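Local coordinates for Glyoxalase/bleomycin resistance protein/dioxygenase (Catenulispora acidiphila, PDB 4N04) that is of uncertain function but belongs to the glyoxalase/bleomycin resistance protein/dioxygenase superfamily and may act as a dioxygenase, at residues G15-A20 / H37-V42; W23-S26 / A30-T33; V42-L45 / R49-Y52; E70-V75 / G95-T100; V99-P104 / I109-V114. The protein carries 1 engineered substitution. All blocks are in the same frame, centred on the assembly; numbering follows the deposited sequence.

Contact 1. Residues G15-A20 / H37-V42; sequences GDFGAA and HETEAV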
# COMPACT_ATOMS: atom_id res chain seq x y z
N GLY A 15 5.15 4.39 12.22
CA GLY A 15 5.88 4.38 13.48
C GLY A 15 7.34 4.00 13.30
O GLY A 15 8.20 4.86 13.19
N ASP A 16 7.67 2.70 13.29
CA ASP A 16 9.02 2.25 12.97
C ASP A 16 9.22 2.22 11.46
O ASP A 16 8.53 1.49 10.76
CB ASP A 16 9.30 0.88 13.57
CG ASP A 16 10.49 0.17 12.93
OD1 ASP A 16 11.45 0.84 12.46
OD2 ASP A 16 10.48 -1.07 12.88
N PHE A 17 10.17 3.00 10.96
CA PHE A 17 10.38 3.08 9.52
C PHE A 17 10.78 1.73 8.91
O PHE A 17 10.19 1.29 7.92
CB PHE A 17 11.39 4.16 9.17
CG PHE A 17 11.63 4.31 7.70
CD1 PHE A 17 10.75 5.03 6.91
CD2 PHE A 17 12.73 3.73 7.09
CE1 PHE A 17 10.97 5.18 5.55
CE2 PHE A 17 12.96 3.88 5.73
CZ PHE A 17 12.07 4.61 4.96
N GLY A 18 11.77 1.06 9.51
CA GLY A 18 12.22 -0.23 9.03
C GLY A 18 11.13 -1.28 8.86
O GLY A 18 11.07 -1.96 7.83
N ALA A 19 10.27 -1.43 9.87
CA ALA A 19 9.17 -2.39 9.77
C ALA A 19 8.24 -2.02 8.62
O ALA A 19 7.81 -2.88 7.84
CB ALA A 19 8.40 -2.46 11.07
N ALA A 20 7.95 -0.73 8.52
CA ALA A 20 7.02 -0.26 7.50
C ALA A 20 7.60 -0.44 6.09
O ALA A 20 6.90 -0.88 5.17
CB ALA A 20 6.64 1.21 7.76
N HIS A 37 14.55 11.21 2.17
CA HIS A 37 15.53 11.21 3.26
C HIS A 37 15.60 9.84 3.92
O HIS A 37 15.15 8.86 3.34
CB HIS A 37 15.28 12.34 4.27
CG HIS A 37 14.02 12.18 5.07
ND1 HIS A 37 13.94 11.36 6.17
CD2 HIS A 37 12.81 12.77 4.94
CE1 HIS A 37 12.73 11.43 6.68
NE2 HIS A 37 12.02 12.28 5.96
N GLU A 38 16.17 9.76 5.12
CA GLU A 38 16.42 8.44 5.70
C GLU A 38 15.19 7.73 6.24
O GLU A 38 15.13 6.50 6.22
CB GLU A 38 17.49 8.50 6.78
CG GLU A 38 18.42 7.30 6.67
CD GLU A 38 19.16 7.02 7.96
OE1 GLU A 38 18.66 7.43 9.03
OE2 GLU A 38 20.23 6.37 7.88
N THR A 39 14.20 8.47 6.73
CA THR A 39 12.96 7.85 7.16
C THR A 39 11.78 8.20 6.24
O THR A 39 10.67 8.46 6.70
CB THR A 39 12.67 8.13 8.64
OG1 THR A 39 12.74 9.53 8.89
CG2 THR A 39 13.70 7.42 9.51
N GLU A 40 12.04 8.16 4.94
CA GLU A 40 11.04 8.44 3.92
C GLU A 40 11.31 7.66 2.65
O GLU A 40 12.41 7.69 2.11
CB GLU A 40 11.04 9.92 3.57
CG GLU A 40 9.75 10.59 3.91
CD GLU A 40 9.55 11.88 3.17
OE1 GLU A 40 9.96 12.94 3.69
OE2 GLU A 40 8.98 11.83 2.05
N ALA A 41 10.29 6.96 2.17
CA ALA A 41 10.43 6.16 0.97
C ALA A 41 9.23 6.42 0.06
O ALA A 41 8.08 6.45 0.52
CB ALA A 41 10.52 4.69 1.34
N VAL A 42 9.51 6.61 -1.22
CA VAL A 42 8.51 6.89 -2.23
C VAL A 42 8.48 5.77 -3.27
O VAL A 42 9.53 5.36 -3.77
CB VAL A 42 8.85 8.19 -2.98
CG1 VAL A 42 7.86 8.46 -4.09
CG2 VAL A 42 8.91 9.36 -2.01
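In this vicinal oxygen chelate fold, the first turn of helix 17-28 is tied to the sheet beside it where F17 lays its ring against the type I turn H37-E40 that leads into strand 40-46. The phenyl group reaches the turn because CG stands anti to the F17 backbone N (chi1 -178°), which sends the ring away from the helix axis. T39 CA sits over one face, 3.7 Å from the F17 ring centroid and 14° off the ring normal, a clear CH-pi contact. The carbonyl E38 O lies over that same face, 3.4 Å from F17 CE2. E40 N comes within 3.2 Å of F17 CE1, while A41 N is met at the edge of the ring. Two methyl groups complete the fit: A41 CB touches F17 CZ at 3.9 Å, and T39 CG2 lies 4.0 Å from F17 CB, nearer the root of the side chain. The start of the helix is capped by D16, whose OD2 accepts a weak bond of 3.0 Å from A19 N. Beside the contact, E55 of strand 49-55 serves both segments, its carboxylate receiving F17 N and its backbone bonding to T39. The CB of E40 points away from the helix, and its OE2 bonds to the amine of a bound 2-(N-cyclohexylamino)ethanesulfonic acid molecule, probably from the crystallisation liquor. No hydrogen bond joins the two segments; their attachment rests on T39 CA and the E38 carbonyl over the ring face, with methyls at the rim and at CB, so directional polar bonding is left to the cap and the neighbouring strand.

Contact 2. Residues W23-S26 / A30-T33; sequences WYRS and AEPT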
# COMPACT_ATOMS: atom_id res chain seq x y z
N TRP A 23 7.42 -4.11 5.14
CA TRP A 23 6.05 -4.49 4.84
C TRP A 23 5.57 -3.94 3.50
O TRP A 23 5.05 -4.68 2.68
CB TRP A 23 5.12 -4.06 5.97
CG TRP A 23 3.74 -4.59 5.82
CD1 TRP A 23 3.27 -5.79 6.28
CD2 TRP A 23 2.64 -3.94 5.18
NE1 TRP A 23 1.94 -5.92 5.95
CE2 TRP A 23 1.53 -4.80 5.28
CE3 TRP A 23 2.48 -2.71 4.52
CZ2 TRP A 23 0.28 -4.48 4.74
CZ3 TRP A 23 1.24 -2.40 3.99
CH2 TRP A 23 0.16 -3.28 4.10
N TYR A 24 5.74 -2.64 3.27
CA TYR A 24 5.29 -2.07 2.00
C TYR A 24 6.04 -2.66 0.80
O TYR A 24 5.48 -2.80 -0.29
CB TYR A 24 5.38 -0.54 2.02
CG TYR A 24 4.23 0.11 2.77
CD1 TYR A 24 3.06 0.48 2.12
CD2 TYR A 24 4.32 0.32 4.14
CE1 TYR A 24 2.00 1.06 2.81
CE2 TYR A 24 3.29 0.89 4.84
CZ TYR A 24 2.12 1.26 4.17
OH TYR A 24 1.09 1.83 4.88
N ARG A 25 7.31 -3.02 1.02
CA ARG A 25 8.10 -3.68 -0.02
C ARG A 25 7.44 -5.00 -0.41
O ARG A 25 7.15 -5.24 -1.59
CB ARG A 25 9.53 -3.92 0.48
CG ARG A 25 10.59 -3.73 -0.59
CD ARG A 25 11.80 -4.61 -0.34
NE ARG A 25 12.33 -4.45 1.01
CZ ARG A 25 13.22 -3.53 1.36
NH1 ARG A 25 13.67 -2.68 0.45
NH2 ARG A 25 13.65 -3.45 2.62
N SER A 26 7.20 -5.85 0.59
CA SER A 26 6.50 -7.11 0.38
C SER A 26 5.17 -6.91 -0.34
O SER A 26 4.89 -7.57 -1.33
CB SER A 26 6.27 -7.82 1.71
OG SER A 26 7.50 -8.14 2.34
N ALA A 30 7.97 -4.30 -4.93
CA ALA A 30 8.96 -3.45 -5.57
C ALA A 30 9.71 -2.71 -4.50
O ALA A 30 9.27 -2.61 -3.36
CB ALA A 30 8.30 -2.48 -6.53
N GLU A 31 10.88 -2.21 -4.87
CA GLU A 31 11.71 -1.42 -3.99
C GLU A 31 11.29 0.01 -4.18
O GLU A 31 10.75 0.37 -5.23
CB GLU A 31 13.18 -1.58 -4.41
CG GLU A 31 13.74 -2.96 -4.13
CD GLU A 31 14.29 -3.06 -2.72
OE1 GLU A 31 14.51 -2.00 -2.10
OE2 GLU A 31 14.51 -4.20 -2.25
N PRO A 32 11.52 0.84 -3.16
CA PRO A 32 11.22 2.27 -3.27
C PRO A 32 11.86 2.85 -4.52
O PRO A 32 13.00 2.51 -4.83
CB PRO A 32 11.89 2.85 -2.03
CG PRO A 32 11.80 1.75 -1.04
CD PRO A 32 11.93 0.47 -1.80
N THR A 33 11.13 3.69 -5.24
CA THR A 33 11.72 4.41 -6.37
C THR A 33 12.84 5.38 -5.92
O THR A 33 13.83 5.55 -6.62
CB THR A 33 10.65 5.17 -7.16
OG1 THR A 33 9.65 4.24 -7.60
CG2 THR A 33 11.25 5.87 -8.36
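R25 lays the aliphatic part of its side chain along the backbone and carboxylate of A30-E31, with CG of R25 only 3.3 Å from A30 O. One carbon farther out, R25 CD meets E31 OE2 at 3.3 Å. The chain then bends at chi3, and its end closes a salt bridge in which R25 NH1 lies 2.8 Å from E31 OE1. That oxygen approaches the guanidinium at its edge, near the plane, yet the hydrogen bond is weak, its N-H...O angle being only 121°. The flat groups are not coplanar: guanidinium and carboxylate planes stand 41° apart. E31 starts from a CB directed away from the helix and comes back toward it through a bend at chi2 (-87°), so the pair is made by two folded chains rather than two extended ones. P32 adds a looser touch, its CD 4.2 Å from R25 NH1. These residues belong to the beta-alpha-beta-beta-beta module of the vicinal oxygen chelate fold: strand 8-14 leads into helix 17-28, and the loop holding A30-T33 links the helix to strand 34-37, which is parallel in sense to 8-14 but lies at the other edge of the same sheet. The ion pair lies on the outer surface, where water would be expected to weaken it, and lattice packing may also influence E31, which touches a crystal neighbour. A30 O also accepts from W43 NE1, and P32 packs on W43 and A41. On the helix, Y24 OH bonds to D103 OD2. T33 OG1 takes up Q44 N of strand 40-46.

Contact 3. Residues V42-L45 / R49-Y52; sequences VWQL and RLLY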
# COMPACT_ATOMS: atom_id res chain seq x y z
N VAL A 42 9.51 6.61 -1.22
CA VAL A 42 8.51 6.89 -2.23
C VAL A 42 8.48 5.77 -3.27
O VAL A 42 9.53 5.36 -3.77
CB VAL A 42 8.85 8.19 -2.98
CG1 VAL A 42 7.86 8.46 -4.09
CG2 VAL A 42 8.91 9.36 -2.01
N TRP A 43 7.29 5.25 -3.57
CA TRP A 43 7.12 4.31 -4.67
C TRP A 43 6.36 5.00 -5.78
O TRP A 43 5.29 5.56 -5.56
CB TRP A 43 6.30 3.10 -4.27
CG TRP A 43 6.99 2.10 -3.42
CD1 TRP A 43 7.51 0.91 -3.82
CD2 TRP A 43 7.21 2.18 -2.01
NE1 TRP A 43 8.04 0.24 -2.76
CE2 TRP A 43 7.88 1.00 -1.63
CE3 TRP A 43 6.91 3.13 -1.03
CZ2 TRP A 43 8.25 0.74 -0.31
CZ3 TRP A 43 7.29 2.88 0.28
CH2 TRP A 43 7.94 1.69 0.63
N GLN A 44 6.91 4.95 -6.99
CA GLN A 44 6.12 5.29 -8.15
C GLN A 44 5.39 4.05 -8.59
O GLN A 44 6.02 3.06 -8.97
CB GLN A 44 6.98 5.81 -9.29
CG GLN A 44 6.15 6.12 -10.51
CD GLN A 44 6.82 7.12 -11.40
OE1 GLN A 44 7.39 8.10 -10.93
NE2 GLN A 44 6.77 6.88 -12.71
N LEU A 45 4.07 4.09 -8.51
CA LEU A 45 3.23 2.96 -8.85
C LEU A 45 2.95 3.00 -10.34
O LEU A 45 2.86 1.98 -11.01
CB LEU A 45 1.92 3.02 -8.07
CG LEU A 45 2.14 3.14 -6.56
CD1 LEU A 45 0.82 3.18 -5.83
CD2 LEU A 45 3.02 2.01 -6.05
N ARG A 49 1.15 8.74 -10.12
CA ARG A 49 0.51 8.08 -8.98
C ARG A 49 1.57 7.44 -8.10
O ARG A 49 2.10 6.38 -8.44
CB ARG A 49 -0.45 6.99 -9.44
CG ARG A 49 -1.76 7.49 -9.98
CD ARG A 49 -1.67 7.88 -11.41
NE ARG A 49 -1.39 6.76 -12.29
CZ ARG A 49 -2.04 6.54 -13.42
NH1 ARG A 49 -3.00 7.37 -13.80
NH2 ARG A 49 -1.73 5.50 -14.17
N LEU A 50 1.87 8.08 -6.98
CA LEU A 50 2.95 7.61 -6.12
C LEU A 50 2.45 7.42 -4.70
O LEU A 50 1.50 8.07 -4.28
CB LEU A 50 4.13 8.58 -6.14
CG LEU A 50 4.65 8.99 -7.52
CD1 LEU A 50 3.95 10.24 -8.03
CD2 LEU A 50 6.15 9.19 -7.50
N LEU A 51 3.11 6.53 -3.98
CA LEU A 51 2.79 6.27 -2.59
C LEU A 51 4.06 6.51 -1.79
O LEU A 51 5.14 6.06 -2.19
CB LEU A 51 2.35 4.82 -2.42
CG LEU A 51 2.22 4.28 -0.99
CD1 LEU A 51 1.02 4.92 -0.29
CD2 LEU A 51 2.10 2.76 -0.99
N TYR A 52 3.95 7.22 -0.67
CA TYR A 52 5.10 7.38 0.20
C TYR A 52 4.82 7.13 1.68
O TYR A 52 3.73 7.41 2.18
CB TYR A 52 5.78 8.74 -0.01
CG TYR A 52 5.03 9.93 0.54
CD1 TYR A 52 5.34 10.45 1.79
CD2 TYR A 52 4.03 10.55 -0.20
CE1 TYR A 52 4.66 11.56 2.30
CE2 TYR A 52 3.35 11.66 0.29
CZ TYR A 52 3.66 12.16 1.54
OH TYR A 52 2.98 13.25 2.03
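V42 straddles two neighbours on the opposite strand, one methyl for each: CG1 rests on L50 CD2 at 3.9 Å, and CG2 on Y52 CB at 3.8 Å. Its chi1 of 177° splits the branches in this way. L50 CD2 in turn fills the hollow between V42 and Q44, lying 3.8 Å from Q44 OE1. Y52 contributes little more than its CB, since chi1 (73°) swings the ring away from the first strand. On the reverse face, L45 CD1 drops onto L51 CB at 4.1 Å, while the W43 indole presents its edge to the backbone, with CE3 3.6 Å from L51 O. Between the two layers runs an antiparallel ladder. W43 and L51 form the hydrogen-bonded pair, with W43 N to L51 O at 2.7 Å and almost straight (176°), and the return bond from L51 N to W43 O at 2.9 Å. L45 N extends the ladder to R49 O at 3.0 Å. The strands form a beta hairpin in the middle of a four-stranded sheet, flanked by 34-37 beside V42 and by 8-14 beside L50 and Y52. Helix 17-28 packs on the W43-L51 face through L21, Y24 and L28, whereas F9 of strand 8-14 lies against V42, L50 and Y52.

Contact 4. Residues E70-V75 / G95-T100; sequences EDLDAV and GVRKVT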
# COMPACT_ATOMS: atom_id res chain seq x y z
N GLU A 70 -5.72 -3.38 -12.32
CA GLU A 70 -6.17 -4.25 -13.39
C GLU A 70 -6.27 -5.68 -12.90
O GLU A 70 -7.27 -6.35 -13.13
CB GLU A 70 -5.23 -4.16 -14.59
CG GLU A 70 -5.11 -2.78 -15.21
CD GLU A 70 -4.39 -2.79 -16.56
OE1 GLU A 70 -4.91 -3.44 -17.50
OE2 GLU A 70 -3.31 -2.18 -16.68
N ASP A 71 -5.23 -6.16 -12.22
CA ASP A 71 -5.15 -7.57 -11.83
C ASP A 71 -5.11 -7.75 -10.32
O ASP A 71 -4.04 -7.88 -9.73
CB ASP A 71 -3.91 -8.22 -12.46
CG ASP A 71 -3.96 -9.75 -12.44
OD1 ASP A 71 -3.23 -10.38 -13.23
OD2 ASP A 71 -4.73 -10.32 -11.63
N LEU A 72 -6.29 -7.78 -9.69
CA LEU A 72 -6.38 -7.93 -8.25
C LEU A 72 -5.77 -9.25 -7.78
O LEU A 72 -5.15 -9.32 -6.72
CB LEU A 72 -7.82 -7.83 -7.79
CG LEU A 72 -8.01 -7.70 -6.29
CD1 LEU A 72 -7.24 -6.52 -5.74
CD2 LEU A 72 -9.48 -7.55 -5.96
N ASP A 73 -5.93 -10.30 -8.58
CA ASP A 73 -5.46 -11.62 -8.21
C ASP A 73 -3.95 -11.64 -8.10
O ASP A 73 -3.38 -12.34 -7.26
CB ASP A 73 -5.93 -12.66 -9.23
CG ASP A 73 -7.44 -12.78 -9.29
OD1 ASP A 73 -7.95 -13.84 -9.71
OD2 ASP A 73 -8.11 -11.79 -8.93
N ALA A 74 -3.30 -10.86 -8.96
CA ALA A 74 -1.84 -10.78 -8.98
C ALA A 74 -1.38 -10.09 -7.71
O ALA A 74 -0.47 -10.57 -7.02
CB ALA A 74 -1.35 -10.03 -10.20
N VAL A 75 -2.01 -8.96 -7.41
CA VAL A 75 -1.75 -8.22 -6.18
C VAL A 75 -1.84 -9.18 -5.02
O VAL A 75 -0.93 -9.28 -4.21
CB VAL A 75 -2.77 -7.07 -5.98
CG1 VAL A 75 -2.57 -6.41 -4.62
CG2 VAL A 75 -2.66 -6.05 -7.10
N GLY A 95 -19.38 -9.34 -8.16
CA GLY A 95 -18.15 -10.10 -8.12
C GLY A 95 -16.94 -9.19 -7.96
O GLY A 95 -15.81 -9.67 -7.83
N VAL A 96 -17.17 -7.88 -7.97
CA VAL A 96 -16.08 -6.94 -7.72
C VAL A 96 -15.58 -7.05 -6.29
O VAL A 96 -16.35 -6.91 -5.34
CB VAL A 96 -16.50 -5.50 -7.99
CG1 VAL A 96 -15.62 -4.53 -7.19
CG2 VAL A 96 -16.42 -5.20 -9.47
N ARG A 97 -14.29 -7.29 -6.14
CA ARG A 97 -13.69 -7.39 -4.83
C ARG A 97 -13.02 -6.10 -4.38
O ARG A 97 -12.51 -5.32 -5.18
CB ARG A 97 -12.65 -8.51 -4.78
CG ARG A 97 -13.22 -9.90 -4.93
CD ARG A 97 -12.10 -10.86 -5.21
NE ARG A 97 -11.59 -10.68 -6.57
CZ ARG A 97 -10.45 -11.19 -7.02
NH1 ARG A 97 -9.68 -11.91 -6.21
NH2 ARG A 97 -10.07 -10.98 -8.27
N LYS A 98 -13.05 -5.88 -3.07
CA LYS A 98 -12.14 -4.96 -2.42
C LYS A 98 -11.40 -5.79 -1.38
O LYS A 98 -12.02 -6.48 -0.58
CB LYS A 98 -12.92 -3.83 -1.74
CG LYS A 98 -12.05 -2.84 -0.97
CD LYS A 98 -12.93 -1.83 -0.25
CE LYS A 98 -12.27 -1.28 1.00
NZ LYS A 98 -13.27 -0.58 1.86
N VAL A 99 -10.07 -5.76 -1.41
CA VAL A 99 -9.34 -6.41 -0.32
C VAL A 99 -8.48 -5.43 0.46
O VAL A 99 -7.81 -4.56 -0.10
CB VAL A 99 -8.56 -7.69 -0.76
CG1 VAL A 99 -8.90 -8.10 -2.22
CG2 VAL A 99 -7.08 -7.54 -0.54
N THR A 100 -8.53 -5.55 1.78
CA THR A 100 -7.90 -4.57 2.63
C THR A 100 -6.70 -5.13 3.37
O THR A 100 -6.77 -6.17 4.01
CB THR A 100 -8.89 -4.02 3.65
OG1 THR A 100 -10.03 -3.50 2.97
CG2 THR A 100 -8.24 -2.92 4.48
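R97 NH2 forms a salt bridge with the poorly ordered E113, near the end of strand 108-113, and is also approached, in a doubtful geometry, by the D73 carboxylate. The model puts D73 OD2 only 2.2 Å from R97 NH2, too short to be real, so that second salt bridge is plausible but inexact. The contact joins the N-terminal turn of helix 72-81 to strand 97-102 of the second four-stranded sheet, which the helix covers. L72 gives its more reliable part. With CG anti to the backbone N (chi1 -169°), its side chain reaches from the helix toward the strand, and CD2 stands 3.8 Å above the R97 guanidinium plane, offset toward the rim. The same methyl rests on R97 CB at 3.5 Å and on V99 CG1 at 3.8 Å, where the L72 and V99 side chains run antiparallel alongside one another. At the helix start D71 is the N-cap: its OD2 receives A74 N at 3.1 Å, from above the carboxylate plane. L76 also packs on R97 and V99. Thus one arginine serves two chemistries, its flat face and CB against leucine and its NH2 toward E113 and possibly D73; the acids would probably balance its charge.

Contact 5. Residues V99-P104 / I109-V114; sequences VTYLDP and IAFGEV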
# COMPACT_ATOMS: atom_id res chain seq x y z
N VAL A 99 -10.07 -5.76 -1.41
CA VAL A 99 -9.34 -6.41 -0.32
C VAL A 99 -8.48 -5.43 0.46
O VAL A 99 -7.81 -4.56 -0.10
CB VAL A 99 -8.56 -7.69 -0.76
CG1 VAL A 99 -8.90 -8.10 -2.22
CG2 VAL A 99 -7.08 -7.54 -0.54
N THR A 100 -8.53 -5.55 1.78
CA THR A 100 -7.90 -4.57 2.63
C THR A 100 -6.70 -5.13 3.37
O THR A 100 -6.77 -6.17 4.01
CB THR A 100 -8.89 -4.02 3.65
OG1 THR A 100 -10.03 -3.50 2.97
CG2 THR A 100 -8.24 -2.92 4.48
N TYR A 101 -5.59 -4.40 3.30
CA TYR A 101 -4.41 -4.75 4.06
C TYR A 101 -4.25 -3.79 5.23
O TYR A 101 -4.58 -2.61 5.12
CB TYR A 101 -3.17 -4.69 3.18
CG TYR A 101 -3.14 -5.77 2.14
CD1 TYR A 101 -2.56 -7.01 2.41
CD2 TYR A 101 -3.72 -5.57 0.89
CE1 TYR A 101 -2.54 -8.02 1.45
CE2 TYR A 101 -3.70 -6.58 -0.08
CZ TYR A 101 -3.11 -7.80 0.21
OH TYR A 101 -3.09 -8.79 -0.74
N LEU A 102 -3.74 -4.30 6.34
CA LEU A 102 -3.36 -3.45 7.45
C LEU A 102 -1.85 -3.44 7.58
O LEU A 102 -1.24 -4.49 7.74
CB LEU A 102 -4.00 -3.95 8.74
CG LEU A 102 -5.52 -3.89 8.76
CD1 LEU A 102 -6.08 -4.52 10.01
CD2 LEU A 102 -6.02 -2.46 8.59
N ASP A 103 -1.24 -2.25 7.50
CA ASP A 103 0.22 -2.10 7.67
C ASP A 103 0.59 -2.32 9.14
O ASP A 103 -0.30 -2.41 9.99
CB ASP A 103 0.75 -0.78 7.05
CG ASP A 103 0.54 0.46 7.94
OD1 ASP A 103 0.06 0.38 9.09
OD2 ASP A 103 0.89 1.56 7.46
N PRO A 104 1.90 -2.43 9.46
CA PRO A 104 2.29 -2.68 10.85
C PRO A 104 1.70 -1.72 11.90
O PRO A 104 1.52 -2.12 13.05
CB PRO A 104 3.81 -2.55 10.80
CG PRO A 104 4.15 -3.07 9.44
CD PRO A 104 3.05 -2.56 8.54
N ILE A 109 -4.65 -0.18 3.62
CA ILE A 109 -4.35 -0.09 2.20
C ILE A 109 -5.27 -1.04 1.45
O ILE A 109 -5.10 -2.25 1.52
CB ILE A 109 -2.88 -0.49 1.88
CG1 ILE A 109 -1.92 0.15 2.88
CG2 ILE A 109 -2.52 -0.11 0.46
CD1 ILE A 109 -1.85 1.65 2.76
N ALA A 110 -6.23 -0.48 0.72
CA ALA A 110 -7.19 -1.31 0.00
C ALA A 110 -6.91 -1.41 -1.50
O ALA A 110 -6.44 -0.46 -2.13
CB ALA A 110 -8.62 -0.84 0.25
N PHE A 111 -7.22 -2.58 -2.05
CA PHE A 111 -7.06 -2.85 -3.46
C PHE A 111 -8.37 -3.34 -4.03
O PHE A 111 -8.93 -4.33 -3.56
CB PHE A 111 -6.00 -3.91 -3.69
CG PHE A 111 -4.61 -3.47 -3.34
CD1 PHE A 111 -3.78 -2.94 -4.30
CD2 PHE A 111 -4.14 -3.61 -2.04
CE1 PHE A 111 -2.50 -2.55 -3.98
CE2 PHE A 111 -2.86 -3.21 -1.71
CZ PHE A 111 -2.03 -2.68 -2.68
N GLY A 112 -8.86 -2.63 -5.03
CA GLY A 112 -10.09 -3.01 -5.69
C GLY A 112 -9.88 -3.29 -7.16
O GLY A 112 -8.75 -3.24 -7.66
N GLU A 113 -10.97 -3.59 -7.85
CA GLU A 113 -10.92 -3.88 -9.27
C GLU A 113 -12.24 -3.57 -9.95
O GLU A 113 -13.30 -3.59 -9.32
CB GLU A 113 -10.54 -5.34 -9.50
CG GLU A 113 -11.49 -6.34 -8.86
CD GLU A 113 -11.34 -7.74 -9.44
OE1 GLU A 113 -10.39 -7.96 -10.22
OE2 GLU A 113 -12.18 -8.61 -9.11
N VAL A 114 -12.16 -3.29 -11.24
CA VAL A 114 -13.32 -2.96 -12.05
C VAL A 114 -14.21 -4.19 -12.33
O VAL A 114 -13.75 -5.34 -12.25
CB VAL A 114 -12.86 -2.30 -13.37
CG1 VAL A 114 -11.75 -1.28 -13.08
CG2 VAL A 114 -12.34 -3.34 -14.33
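I109 begins the ladder with a two-bond pair to Y101: I109 N donates to Y101 O at 2.9 Å, and Y101 N returns a bond to I109 O at 2.8 Å. I109 O also lies in the plane of the Y101 ring, at its edge. A110 comes next, in a non-hydrogen-bonded pair with T100; its CA makes a CA-H...O contact of 3.3 Å with V99 O, and its CB touches T100 OG1 at 4.1 Å on the face away from the aromatic rings. F111 restores the hydrogen bonding, its N donating to V99 O at 2.8 Å and its O accepting from V99 N, also at 2.8 Å. Its ring then meets that of Y101 rim to rim, planes 87° apart, with neither over the face of the other; F111 CD2 and Y101 CD2 are 3.6 Å apart. Matching first torsions (-69° for Y101, -67° for F111) place both CG atoms anti to their carbonyl carbons, which brings the two rims together diagonally across the strands. By G112 the pairing with V99-P104 is over, and this residue bonds instead to L67. Behind Y101 the first strand runs into the hairpin turn, where D103 OD1 accepts S107 N. The hairpin forms the centre of a four-stranded sheet, between 64-69 and 88-91. Helix 72-81 covers the ring-bearing face, L72 lying on F111 and L76 on V99 and Y101, while W23 and Y24 of helix 17-28 reach Y101 and I109.

How the contacts relate
Contacts 3 and 5 are counterparts: each is the central hairpin of a four-stranded sheet, held by backbone ladders, and contact 5 is the more deeply buried. Contacts 1 and 4, both partly buried, each join an aspartate-capped helix start to a strand or the turn leading into it, with contact centres about 26 Å apart on opposite sides of the chain's centre. Their chemistry differs, however: aromatic packing in contact 1, leucine against arginine, with acids nearby, in contact 4. Contact 2, at the surface, depends on an exposed ion pair. Shared V42 joins contacts 1 and 3, shared V99 and T100 join 4 and 5, and Y24-D103 bridges 2 and 5.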